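Local atomic coordinates of benzoate transport porin BenP (Acinetobacter baumannii AB307-0294, PDB entry 5DL8), a protein that probably acts as an outer-membrane porin of the OprD family, passing small molecules such as benzoate through a beta-barrel. Residues A33-D38 with E396-V401; K276-G281 with Y325-K330. All coordinates share one frame; numbering follows the deposited sequence. Where two conformers were deposited one is given.

Interaction 1: A33-D38 with E396-V401; sequences AYINRD and EDRLFV. With CA (calcium ion), chain G.
E396 and R37 join by a salt bridge where the first and last strands of the beta-barrel meet, 33-38 running antiparallel to 396-401 (178° between their axes) and closing the barrel wall. The side chain of E396 can be followed outward from the backbone. Its CB and CG rise past the carbonyl of N36, with CG 3.4 Å from N36 O. CG is anti to the backbone N (chi1 -179°), and the extended chain carries the carboxylate up between two arginines. OE1 is gripped side-on by R37: NH2, 2.7 Å from OE1, takes the syn lone pair, whereas NE, at 2.9 Å from the same OE1, comes from above the carboxylate plane. OE1 lies in the guanidinium plane, but the two flat groups are turned 53° apart. OE2 is held from its own strand by R398 NE at 2.6 Å, again from above the carboxylate plane, and also touches the CG2 methyl of I35. The carboxylate thus probably offsets the charges of R37 and R398. R398 also lies near R146, consistent with the basic residues lining OprD-family channels.

Further along this face, I35 CG1 packs on the R398 chain, and A33 CB meets the edge of the F400 ring, 3.6 Å from CE1. Y34, N36, D397 and L399 occupy the opposite face; there the D397 carboxylate turns to Y381 and R383 on the adjacent strand. Paired backbone bonds knit the strands at Y34-L399 and N36-D397; Y34 N lies 2.8 Å from L399 O. Beyond the last pair D38 reaches a calcium ion, whose other protein ligands come from F39 and D46. Four waters also coordinate the metal, and D38 OD1 binds it at 2.5 Å.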
ATOM      1  N   ALA A  33     -15.345  -9.882  -3.900  1.00 25.35           N
ATOM      2  CA  ALA A  33     -14.233 -10.165  -2.969  1.00 23.91           C
ATOM      3  C   ALA A  33     -14.683 -11.079  -1.865  1.00 24.36           C
ATOM      4  O   ALA A  33     -15.599 -10.727  -1.112  1.00 24.03           O
ATOM      5  CB  ALA A  33     -13.709  -8.839  -2.320  1.00 23.32           C
ATOM      6  N   TYR A  34     -14.010 -12.211  -1.715  1.00 24.80           N
ATOM      7  CA  TYR A  34     -14.171 -13.088  -0.566  1.00 25.32           C
ATOM      8  C   TYR A  34     -12.864 -13.127   0.246  1.00 25.93           C
ATOM      9  O   TYR A  34     -11.774 -13.508  -0.278  1.00 25.67           O
ATOM     10  CB  TYR A  34     -14.547 -14.475  -1.039  1.00 26.03           C
ATOM     11  CG  TYR A  34     -14.516 -15.541   0.007  1.00 27.00           C
ATOM     12  CD1 TYR A  34     -15.502 -15.663   0.919  1.00 27.82           C
ATOM     13  CD2 TYR A  34     -13.469 -16.482   0.017  1.00 27.84           C
ATOM     14  CE1 TYR A  34     -15.433 -16.663   1.920  1.00 29.31           C
ATOM     15  CE2 TYR A  34     -13.426 -17.503   0.909  1.00 28.30           C
ATOM     16  CZ  TYR A  34     -14.383 -17.543   1.887  1.00 28.70           C
ATOM     17  OH  TYR A  34     -14.249 -18.492   2.793  1.00 30.15           O
ATOM     18  N   ILE A  35     -12.966 -12.710   1.522  1.00 26.28           N
ATOM     19  CA  ILE A  35     -11.824 -12.769   2.393  1.00 26.98           C
ATOM     20  C   ILE A  35     -12.217 -13.552   3.621  1.00 27.63           C
ATOM     21  O   ILE A  35     -13.264 -13.277   4.235  1.00 26.85           O
ATOM     22  CB  ILE A  35     -11.348 -11.345   2.713  1.00 28.16           C
ATOM     23  CG1 ILE A  35     -10.653 -10.732   1.466  1.00 30.14           C
ATOM     24  CG2 ILE A  35     -10.433 -11.346   3.971  1.00 28.72           C
ATOM     25  CD1 ILE A  35     -11.166  -9.343   1.160  1.00 31.31           C
ATOM     26  N   ASN A  36     -11.363 -14.512   3.999  1.00 28.14           N
ATOM     27  CA  ASN A  36     -11.670 -15.356   5.150  1.00 30.18           C
ATOM     28  C   ASN A  36     -10.419 -15.607   5.948  1.00 29.60           C
ATOM     29  O   ASN A  36      -9.494 -16.273   5.469  1.00 29.18           O
ATOM     30  CB  ASN A  36     -12.347 -16.734   4.746  1.00 31.53           C
ATOM     31  CG  ASN A  36     -13.100 -17.374   5.882  1.00 31.84           C
ATOM     32  OD1 ASN A  36     -14.163 -16.883   6.313  1.00 31.88           O
ATOM     33  ND2 ASN A  36     -12.560 -18.432   6.397  1.00 32.35           N
ATOM     34  N   ARG A  37     -10.361 -15.061   7.159  1.00 29.70           N
ATOM     35  CA  ARG A  37      -9.254 -15.402   8.082  1.00 30.53           C
ATOM     36  C   ARG A  37      -9.732 -16.367   9.138  1.00 31.43           C
ATOM     37  O   ARG A  37     -10.543 -16.031   9.963  1.00 31.26           O
ATOM     38  CB  ARG A  37      -8.635 -14.130   8.723  1.00 30.06           C
ATOM     39  CG  ARG A  37      -7.461 -14.389   9.701  1.00 31.54           C
ATOM     40  CD  ARG A  37      -6.693 -13.112  10.100  1.00 32.21           C
ATOM     41  NE  ARG A  37      -6.005 -12.505   9.012  1.00 31.78           N
ATOM     42  CZ  ARG A  37      -5.146 -11.453   9.076  1.00 33.96           C
ATOM     43  NH1 ARG A  37      -4.864 -10.843  10.226  1.00 33.65           N
ATOM     44  NH2 ARG A  37      -4.550 -11.008   7.932  1.00 32.54           N
ATOM     45  N   ASP A  38      -9.109 -17.523   9.181  1.00 32.96           N
ATOM     46  CA  ASP A  38      -9.516 -18.612  10.060  1.00 34.73           C
ATOM     47  C   ASP A  38      -8.404 -18.898  11.062  1.00 35.66           C
ATOM     48  O   ASP A  38      -7.357 -19.489  10.703  1.00 36.17           O
ATOM     49  CB  ASP A  38      -9.761 -19.889   9.178  1.00 36.60           C
ATOM     50  CG  ASP A  38     -10.167 -21.136   9.990  1.00 39.76           C
ATOM     51  OD1 ASP A  38      -9.823 -21.232  11.184  1.00 39.91           O
ATOM     52  OD2 ASP A  38     -10.793 -22.066   9.422  1.00 42.88           O
ATOM     53  N   GLU A 396      -5.678 -17.818   5.882  1.00 29.72           N
ATOM     54  CA  GLU A 396      -6.492 -16.847   5.236  1.00 28.73           C
ATOM     55  C   GLU A 396      -6.568 -17.105   3.756  1.00 29.00           C
ATOM     56  O   GLU A 396      -5.479 -17.168   3.092  1.00 27.45           O
ATOM     57  CB  GLU A 396      -5.992 -15.439   5.447  1.00 27.66           C
ATOM     58  CG  GLU A 396      -6.833 -14.345   4.805  1.00 29.12           C
ATOM     59  CD  GLU A 396      -6.416 -12.892   5.197  1.00 30.84           C
ATOM     60  OE1 GLU A 396      -5.684 -12.720   6.170  1.00 34.22           O
ATOM     61  OE2 GLU A 396      -6.732 -11.910   4.503  1.00 30.51           O
ATOM     62  N   ASP A 397      -7.834 -17.156   3.247  1.00 26.27           N
ATOM     63  CA  ASP A 397      -8.138 -17.184   1.838  1.00 26.62           C
ATOM     64  C   ASP A 397      -8.710 -15.862   1.340  1.00 25.38           C
ATOM     65  O   ASP A 397      -9.565 -15.250   1.960  1.00 24.60           O
ATOM     66  CB  ASP A 397      -9.141 -18.319   1.521  1.00 28.76           C
ATOM     67  CG  ASP A 397      -8.664 -19.642   1.959  1.00 30.02           C
ATOM     68  OD1 ASP A 397      -7.750 -20.219   1.403  1.00 34.69           O
ATOM     69  OD2 ASP A 397      -9.195 -20.156   2.874  1.00 32.08           O
ATOM     70  N   ARG A 398      -8.253 -15.425   0.177  1.00 26.15           N
ATOM     71  CA  ARG A 398      -8.798 -14.262  -0.505  1.00 26.54           C
ATOM     72  C   ARG A 398      -8.992 -14.627  -1.950  1.00 27.77           C
ATOM     73  O   ARG A 398      -8.011 -15.137  -2.587  1.00 27.04           O
ATOM     74  CB  ARG A 398      -7.878 -13.073  -0.420  1.00 26.97           C
ATOM     75  CG  ARG A 398      -7.391 -12.680   1.006  1.00 28.46           C
ATOM     76  CD  ARG A 398      -6.695 -11.332   0.965  1.00 29.54           C
ATOM     77  NE  ARG A 398      -5.972 -11.031   2.182  1.00 31.53           N
ATOM     78  CZ  ARG A 398      -4.772 -10.398   2.289  1.00 35.61           C
ATOM     79  NH1 ARG A 398      -4.042  -9.845   1.238  1.00 37.51           N
ATOM     80  NH2 ARG A 398      -4.290 -10.266   3.508  1.00 37.70           N
ATOM     81  N   LEU A 399     -10.215 -14.384  -2.433  1.00 26.56           N
ATOM     82  CA  LEU A 399     -10.637 -14.766  -3.780  1.00 27.70           C
ATOM     83  C   LEU A 399     -11.363 -13.621  -4.400  1.00 26.68           C
ATOM     84  O   LEU A 399     -12.297 -13.015  -3.784  1.00 24.54           O
ATOM     85  CB  LEU A 399     -11.572 -16.012  -3.772  1.00 30.76           C
ATOM     86  CG  LEU A 399     -11.924 -16.673  -5.162  1.00 34.49           C
ATOM     87  CD1 LEU A 399     -10.721 -17.248  -5.989  1.00 35.75           C
ATOM     88  CD2 LEU A 399     -12.959 -17.779  -5.015  1.00 36.78           C
ATOM     89  N   PHE A 400     -10.885 -13.216  -5.570  1.00 27.34           N
ATOM     90  CA  PHE A 400     -11.358 -11.971  -6.188  1.00 27.95           C
ATOM     91  C   PHE A 400     -11.746 -12.264  -7.614  1.00 30.24           C
ATOM     92  O   PHE A 400     -10.984 -12.982  -8.326  1.00 31.36           O
ATOM     93  CB  PHE A 400     -10.286 -10.893  -6.205  1.00 28.58           C
ATOM     94  CG  PHE A 400      -9.822 -10.422  -4.814  1.00 27.50           C
ATOM     95  CD1 PHE A 400     -10.593  -9.616  -4.044  1.00 26.63           C
ATOM     96  CD2 PHE A 400      -8.552 -10.772  -4.321  1.00 29.97           C
ATOM     97  CE1 PHE A 400     -10.174  -9.207  -2.783  1.00 26.78           C
ATOM     98  CE2 PHE A 400      -8.062 -10.338  -3.081  1.00 29.23           C
ATOM     99  CZ  PHE A 400      -8.879  -9.541  -2.302  1.00 27.62           C
ATOM    100  N   VAL A 401     -12.885 -11.708  -8.046  1.00 29.32           N
ATOM    101  CA  VAL A 401     -13.183 -11.613  -9.437  1.00 29.38           C
ATOM    102  C   VAL A 401     -13.247 -10.143  -9.742  1.00 29.93           C
ATOM    103  O   VAL A 401     -14.125  -9.455  -9.253  1.00 33.21           O
ATOM    104  CB  VAL A 401     -14.525 -12.233  -9.826  1.00 30.73           C
ATOM    105  CG1 VAL A 401     -14.766 -12.133 -11.361  1.00 30.51           C
ATOM    106  CG2 VAL A 401     -14.629 -13.678  -9.338  1.00 31.20           C
TER
HETATM  107 CA    CA G 405     -11.278 -21.086  13.192  1.00 43.22          CA
HETATM  108  O   HOH W   1     -11.705 -23.090  12.088  1.00 45.89           O
HETATM  109  O   HOH W   2     -10.716 -22.952  14.451  1.00 32.58           O
HETATM  110  O   HOH W   3     -11.136 -20.115  15.362  1.00 37.97           O
HETATM  111  O   HOH W   4     -13.404 -21.609  14.445  1.00 37.60           O

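Interaction 2: K276-G281 with Y325-K330; sequences KNHTFG and YGYDFK
The imidazole of H278 takes the edge of the Y327 ring on one face and the Y325 hydroxyl at its rim. Y327 CE1 stands 3.6 Å above the H278 ring plane, over its centre, in a T-shaped stack with the planes at 62°. Y325 lies along the imidazole edge instead, rim to rim, and its OH is hydrogen-bonded to H278 ND1 at 2.7 Å; either could be the donor. With the CG of Y327 anti to its backbone N (chi1 -167°), the phenol extends across to the neighbouring strand end, where CE1 also lies 3.3 Å from N277 CB. The N277 amide stands almost perpendicular to that ring. At the CB end of Y325, away from its hydroxyl, the F280 ring makes a looser, oblique contact with CB.

Between the two strands the backbone pairs antiparallel. T279 and G326 exchange two hydrogen bonds, T279 N lying 2.9 Å from G326 O, and D328 N donates to N277 O in a nearly straight bond. Beyond this bond the chain bends in an Asx turn, D328 OD1 accepting from K330 N at 3.0 Å. K276 and N277 form the short turn before strand 278-288. Adjacent strand ends with short connections and surface aromatic side chains are consistent with the periplasmic end of a porin barrel and the aromatic girdle near its membrane boundary.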
ATOM      1  N   LYS A 276      14.238 -15.498 -18.025  1.00 50.86           N
ATOM      2  CA  LYS A 276      13.077 -15.926 -18.924  1.00 52.39           C
ATOM      3  C   LYS A 276      11.784 -15.716 -18.110  1.00 51.25           C
ATOM      4  O   LYS A 276      11.529 -14.558 -17.719  1.00 51.53           O
ATOM      5  CB  LYS A 276      13.210 -17.373 -19.483  1.00 54.65           C
ATOM      6  CG  LYS A 276      14.501 -17.569 -20.235  1.00 58.72           C
ATOM      7  CD  LYS A 276      14.442 -18.234 -21.576  1.00 62.33           C
ATOM      8  CE  LYS A 276      15.783 -17.953 -22.319  1.00 64.30           C
ATOM      9  NZ  LYS A 276      15.902 -18.845 -23.509  1.00 68.49           N
ATOM     10  N   ASN A 277      11.067 -16.770 -17.699  1.00 48.95           N
ATOM     11  CA  ASN A 277       9.783 -16.503 -17.026  1.00 46.32           C
ATOM     12  C   ASN A 277       9.737 -16.683 -15.523  1.00 43.18           C
ATOM     13  O   ASN A 277       8.708 -16.526 -14.911  1.00 38.91           O
ATOM     14  CB  ASN A 277       8.660 -17.248 -17.756  1.00 46.18           C
ATOM     15  CG  ASN A 277       8.256 -16.537 -19.043  1.00 48.36           C
ATOM     16  OD1 ASN A 277       8.151 -15.299 -19.074  1.00 49.36           O
ATOM     17  ND2 ASN A 277       7.992 -17.310 -20.106  1.00 50.55           N
ATOM     18  N   HIS A 278      10.891 -16.947 -14.967  1.00 43.21           N
ATOM     19  CA  HIS A 278      11.079 -17.166 -13.533  1.00 42.43           C
ATOM     20  C   HIS A 278      11.566 -15.935 -12.864  1.00 40.54           C
ATOM     21  O   HIS A 278      12.386 -15.189 -13.470  1.00 43.89           O
ATOM     22  CB  HIS A 278      12.168 -18.199 -13.300  1.00 42.75           C
ATOM     23  CG  HIS A 278      12.039 -19.421 -14.132  1.00 41.54           C
ATOM     24  ND1 HIS A 278      11.542 -20.592 -13.627  1.00 40.76           N
ATOM     25  CD2 HIS A 278      12.417 -19.681 -15.400  1.00 43.24           C
ATOM     26  CE1 HIS A 278      11.625 -21.535 -14.545  1.00 42.54           C
ATOM     27  NE2 HIS A 278      12.168 -21.006 -15.625  1.00 43.93           N
ATOM     28  N   THR A 279      11.208 -15.829 -11.588  1.00 39.93           N
ATOM     29  CA  THR A 279      11.654 -14.744 -10.640  1.00 38.09           C
ATOM     30  C   THR A 279      12.079 -15.416  -9.309  1.00 37.60           C
ATOM     31  O   THR A 279      11.365 -16.288  -8.820  1.00 38.39           O
ATOM     32  CB  THR A 279      10.518 -13.733 -10.408  1.00 39.55           C
ATOM     33  OG1 THR A 279      10.233 -13.046 -11.617  1.00 40.42           O
ATOM     34  CG2 THR A 279      10.934 -12.630  -9.371  1.00 40.41           C
ATOM     35  N   PHE A 280      13.260 -15.100  -8.754  0.50 37.51           N
ATOM     36  CA  PHE A 280      13.705 -15.645  -7.450  0.50 37.03           C
ATOM     37  C   PHE A 280      14.223 -14.471  -6.638  0.50 35.18           C
ATOM     38  O   PHE A 280      15.083 -13.697  -7.075  0.50 35.85           O
ATOM     39  CB  PHE A 280      14.784 -16.764  -7.567  0.50 39.74           C
ATOM     40  CG  PHE A 280      15.104 -17.535  -6.225  0.50 41.58           C
ATOM     41  CD1 PHE A 280      14.310 -18.607  -5.769  0.50 41.61           C
ATOM     42  CD2 PHE A 280      16.269 -17.267  -5.475  0.50 41.82           C
ATOM     43  CE1 PHE A 280      14.634 -19.319  -4.606  0.50 41.69           C
ATOM     44  CE2 PHE A 280      16.558 -17.980  -4.309  0.50 41.09           C
ATOM     45  CZ  PHE A 280      15.754 -18.995  -3.879  0.50 40.27           C
ATOM     46  N   GLY A 281      13.734 -14.360  -5.425  1.00 33.34           N
ATOM     47  CA  GLY A 281      14.177 -13.246  -4.522  1.00 33.16           C
ATOM     48  C   GLY A 281      14.611 -13.778  -3.167  1.00 32.80           C
ATOM     49  O   GLY A 281      14.099 -14.849  -2.666  1.00 31.63           O
ATOM     50  N   TYR A 325       9.743 -17.218  -5.009  1.00 31.30           N
ATOM     51  CA  TYR A 325       9.817 -17.828  -6.318  1.00 33.95           C
ATOM     52  C   TYR A 325       8.554 -17.548  -7.115  1.00 33.14           C
ATOM     53  O   TYR A 325       7.460 -17.671  -6.569  1.00 35.72           O
ATOM     54  CB  TYR A 325      10.129 -19.307  -6.289  1.00 36.11           C
ATOM     55  CG  TYR A 325      10.060 -19.917  -7.730  1.00 38.46           C
ATOM     56  CD1 TYR A 325      11.037 -19.592  -8.667  1.00 38.48           C
ATOM     57  CD2 TYR A 325       8.921 -20.705  -8.172  1.00 38.83           C
ATOM     58  CE1 TYR A 325      10.990 -20.079  -9.965  1.00 39.37           C
ATOM     59  CE2 TYR A 325       8.826 -21.195  -9.468  1.00 39.14           C
ATOM     60  CZ  TYR A 325       9.882 -20.915 -10.375  1.00 40.64           C
ATOM     61  OH  TYR A 325       9.856 -21.386 -11.708  1.00 40.31           O
ATOM     62  N   GLY A 326       8.697 -17.144  -8.382  1.00 32.77           N
ATOM     63  CA  GLY A 326       7.577 -16.647  -9.243  1.00 32.02           C
ATOM     64  C   GLY A 326       7.677 -17.306 -10.652  1.00 33.91           C
ATOM     65  O   GLY A 326       8.766 -17.399 -11.187  1.00 32.78           O
ATOM     66  N   TYR A 327       6.558 -17.746 -11.250  1.00 34.73           N
ATOM     67  CA  TYR A 327       6.576 -18.148 -12.652  1.00 37.33           C
ATOM     68  C   TYR A 327       5.444 -17.507 -13.407  1.00 38.90           C
ATOM     69  O   TYR A 327       4.235 -17.588 -12.982  1.00 37.64           O
ATOM     70  CB  TYR A 327       6.572 -19.635 -12.867  1.00 39.45           C
ATOM     71  CG  TYR A 327       6.927 -19.976 -14.336  1.00 43.82           C
ATOM     72  CD1 TYR A 327       8.233 -19.879 -14.797  1.00 43.31           C
ATOM     73  CD2 TYR A 327       5.924 -20.445 -15.299  1.00 45.08           C
ATOM     74  CE1 TYR A 327       8.586 -20.164 -16.135  1.00 44.51           C
ATOM     75  CE2 TYR A 327       6.303 -20.731 -16.614  1.00 47.09           C
ATOM     76  CZ  TYR A 327       7.643 -20.589 -17.017  1.00 47.61           C
ATOM     77  OH  TYR A 327       7.999 -20.814 -18.337  1.00 50.67           O
ATOM     78  N   ASP A 328       5.833 -16.891 -14.535  1.00 40.07           N
ATOM     79  CA  ASP A 328       4.896 -16.299 -15.446  1.00 43.08           C
ATOM     80  C   ASP A 328       4.642 -17.349 -16.560  1.00 44.61           C
ATOM     81  O   ASP A 328       5.562 -17.638 -17.363  1.00 44.56           O
ATOM     82  CB  ASP A 328       5.350 -14.949 -16.063  1.00 44.42           C
ATOM     83  CG  ASP A 328       4.242 -14.373 -17.013  1.00 47.25           C
ATOM     84  OD1 ASP A 328       3.415 -15.176 -17.511  1.00 46.59           O
ATOM     85  OD2 ASP A 328       4.166 -13.169 -17.223  1.00 48.95           O
ATOM     86  N   PHE A 329       3.411 -17.883 -16.625  1.00 43.23           N
ATOM     87  CA  PHE A 329       3.129 -19.029 -17.529  1.00 45.43           C
ATOM     88  C   PHE A 329       2.794 -18.682 -18.981  1.00 46.82           C
ATOM     89  O   PHE A 329       2.351 -19.587 -19.645  1.00 47.06           O
ATOM     90  CB  PHE A 329       1.971 -19.911 -17.011  1.00 44.69           C
ATOM     91  CG  PHE A 329       2.279 -20.741 -15.791  1.00 44.20           C
ATOM     92  CD1 PHE A 329       2.191 -20.190 -14.525  1.00 41.81           C
ATOM     93  CD2 PHE A 329       2.580 -22.101 -15.905  1.00 46.29           C
ATOM     94  CE1 PHE A 329       2.414 -20.963 -13.382  1.00 42.55           C
ATOM     95  CE2 PHE A 329       2.859 -22.875 -14.765  1.00 47.89           C
ATOM     96  CZ  PHE A 329       2.741 -22.301 -13.488  1.00 45.86           C
ATOM     97  N   LYS A 330       2.981 -17.436 -19.462  1.00 50.59           N
ATOM     98  CA  LYS A 330       2.716 -17.049 -20.880  1.00 59.06           C
ATOM     99  C   LYS A 330       3.060 -18.135 -21.987  1.00 62.23           C
ATOM    100  O   LYS A 330       2.300 -18.269 -22.926  1.00 65.76           O
ATOM    101  CB  LYS A 330       3.171 -15.575 -21.302  1.00 62.55           C
ATOM    102  CG  LYS A 330       4.609 -15.060 -20.987  1.00 66.33           C
ATOM    103  CD  LYS A 330       5.030 -13.642 -21.498  1.00 67.04           C
ATOM    104  CE  LYS A 330       5.168 -13.530 -23.034  1.00 74.34           C
ATOM    105  NZ  LYS A 330       6.346 -14.253 -23.624  1.00 76.56           N
TER

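Both interactions join antiparallel neighbours in the barrel wall, but 33-38 with 396-401 closes the ring between chain ends, whereas 276-281 with 325-330 joins strands successive along the chain. Their centres lie about 24 Å apart and they do not touch. Interaction 1 is partly buried: its charged network shares a face with apolar contacts touched by loops that probably fold into the barrel, and its edge reaches a calcium site. Interaction 2 is a surface contact away from the metal sites, relying on edge-to-face and rim-to-rim aromatic contacts and one imidazole-to-hydroxyl hydrogen bond. Paired backbone bonds serve both; the side chains differ, fitting a probable channel-facing surface in one and an outward-facing strand end in the other.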